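Local atomic coordinates of phosphotriesterase homology protein (Escherichia coli, PDB entry 1BF6), a protein that hydrolyses phosphorylated glyceryl acetates and some aromatic acetates and propionates, using two bound zinc ions. Residues Tyr259-Thr262 and Thr263-Gln267. Sequence-based numbering, arbitrary orientation.
Sequences YLLT and TFIPQ
Tyr-259 O receives two backbone N-H groups in an outer helix of the TIM barrel: Thr-263 N at 2.9 Å, the alpha-type bond, and Phe-264 N at 3.1 Å, a wider pi-type one. The pi-type register persists one residue on, where Ile-265 N bonds to Leu-260 O at a nearly straight 165°, illustrating how a helix can take in a proline by widening the turn before it. Pro-266 CD lies 3.1 Å from Leu-261 O, the acceptor an N-H would reach if the i to i-5 register ran on; proline has none to give, and the helix kinks.

Thr-263 CB sits over one face of the Tyr-259 ring in a CH-pi contact, 3.8 Å from the centroid and offset toward the rim. Chi1 of 175° sets Tyr-259 CG beside its own carbonyl carbon, which brings the ring to Thr-263. Elsewhere the contacts are apolar: Leu-260 CD1 meets Phe-264 CD2, and Leu-261 CD2 lies beside Ile-265 CG1. Phe-264 continues onto Ile-222 and Leu-225 of helix 218-230, whereas Leu-260 and Leu-261 touch Leu-282 of helix 275-289. Across some two turns, a water lies 2.7 Å from Tyr-259 OH and accepts a hydrogen bond from Gln-267 NE2 at 2.8 Å.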
loop_
_atom_site.group_PDB
_atom_site.type_symbol
_atom_site.label_atom_id
_atom_site.label_comp_id
_atom_site.label_asym_id
_atom_site.label_seq_id
_atom_site.Cartn_x
_atom_site.Cartn_y
_atom_site.Cartn_z
ATOM N N TYR A 259 -15.427 4.376 0.703
ATOM C CA TYR A 259 -16.233 3.499 -0.142
ATOM C C TYR A 259 -16.036 2.073 0.373
ATOM O O TYR A 259 -16.929 1.236 0.284
ATOM C CB TYR A 259 -15.759 3.586 -1.597
ATOM C CG TYR A 259 -16.429 2.633 -2.544
ATOM C CD1 TYR A 259 -15.923 1.348 -2.765
ATOM C CD2 TYR A 259 -17.550 3.030 -3.269
ATOM C CE1 TYR A 259 -16.520 0.487 -3.692
ATOM C CE2 TYR A 259 -18.146 2.184 -4.195
ATOM C CZ TYR A 259 -17.629 0.921 -4.400
ATOM O OH TYR A 259 -18.233 0.103 -5.319
ATOM N N LEU A 260 -14.845 1.807 0.909
ATOM C CA LEU A 260 -14.524 0.491 1.445
ATOM C C LEU A 260 -15.527 0.104 2.530
ATOM O O LEU A 260 -15.996 -1.031 2.571
ATOM C CB LEU A 260 -13.110 0.505 2.051
ATOM C CG LEU A 260 -12.602 -0.790 2.691
ATOM C CD1 LEU A 260 -12.449 -1.872 1.644
ATOM C CD2 LEU A 260 -11.263 -0.533 3.384
ATOM N N LEU A 261 -15.878 1.069 3.373
ATOM C CA LEU A 261 -16.790 0.820 4.489
ATOM C C LEU A 261 -18.271 1.084 4.207
ATOM O O LEU A 261 -19.145 0.410 4.764
ATOM C CB LEU A 261 -16.310 1.606 5.716
ATOM C CG LEU A 261 -14.901 1.173 6.171
ATOM C CD1 LEU A 261 -14.297 2.153 7.142
ATOM C CD2 LEU A 261 -14.949 -0.232 6.761
ATOM N N THR A 262 -18.553 2.048 3.335
ATOM C CA THR A 262 -19.939 2.389 3.005
ATOM C C THR A 262 -20.515 1.455 1.952
ATOM O O THR A 262 -21.728 1.221 1.922
ATOM C CB THR A 262 -20.074 3.837 2.479
ATOM O OG1 THR A 262 -19.379 3.960 1.230
ATOM C CG2 THR A 262 -19.518 4.838 3.482
ATOM N N THR A 263 -19.645 0.859 1.135
ATOM C CA THR A 263 -20.102 -0.009 0.062
ATOM C C THR A 263 -19.507 -1.409 -0.053
ATOM O O THR A 263 -20.250 -2.384 -0.088
ATOM C CB THR A 263 -19.945 0.715 -1.311
ATOM O OG1 THR A 263 -20.566 2.002 -1.247
ATOM C CG2 THR A 263 -20.541 -0.094 -2.433
ATOM N N PHE A 264 -18.177 -1.525 -0.120
ATOM C CA PHE A 264 -17.560 -2.835 -0.294
ATOM C C PHE A 264 -17.752 -3.813 0.867
ATOM O O PHE A 264 -18.172 -4.945 0.645
ATOM C CB PHE A 264 -16.068 -2.707 -0.622
ATOM C CG PHE A 264 -15.435 -4.011 -1.038
ATOM C CD1 PHE A 264 -15.611 -4.507 -2.323
ATOM C CD2 PHE A 264 -14.678 -4.762 -0.130
ATOM C CE1 PHE A 264 -15.049 -5.729 -2.707
ATOM C CE2 PHE A 264 -14.116 -5.979 -0.512
ATOM C CZ PHE A 264 -14.303 -6.460 -1.798
ATOM N N ILE A 265 -17.409 -3.393 2.085
ATOM C CA ILE A 265 -17.566 -4.266 3.256
ATOM C C ILE A 265 -19.043 -4.668 3.449
ATOM O O ILE A 265 -19.328 -5.817 3.784
ATOM C CB ILE A 265 -16.916 -3.657 4.532
ATOM C CG1 ILE A 265 -15.386 -3.605 4.352
ATOM C CG2 ILE A 265 -17.271 -4.484 5.781
ATOM C CD1 ILE A 265 -14.750 -4.963 4.039
ATOM N N PRO A 266 -19.998 -3.726 3.260
ATOM C CA PRO A 266 -21.405 -4.134 3.418
ATOM C C PRO A 266 -21.759 -5.259 2.429
ATOM O O PRO A 266 -22.430 -6.214 2.798
ATOM C CB PRO A 266 -22.162 -2.848 3.128
ATOM C CG PRO A 266 -21.297 -1.830 3.783
ATOM C CD PRO A 266 -19.888 -2.258 3.308
ATOM N N GLN A 267 -21.244 -5.194 1.197
ATOM C CA GLN A 267 -21.510 -6.241 0.199
ATOM C C GLN A 267 -20.843 -7.549 0.604
ATOM O O GLN A 267 -21.377 -8.628 0.368
ATOM C CB GLN A 267 -21.036 -5.819 -1.206
ATOM C CG GLN A 267 -21.804 -4.633 -1.785
ATOM C CD GLN A 267 -21.178 -4.052 -3.060
ATOM O OE1 GLN A 267 -21.860 -3.384 -3.840
ATOM N NE2 GLN A 267 -19.880 -4.271 -3.254
HETATM O O HOH W 1 -18.521 -2.567 -5.036
#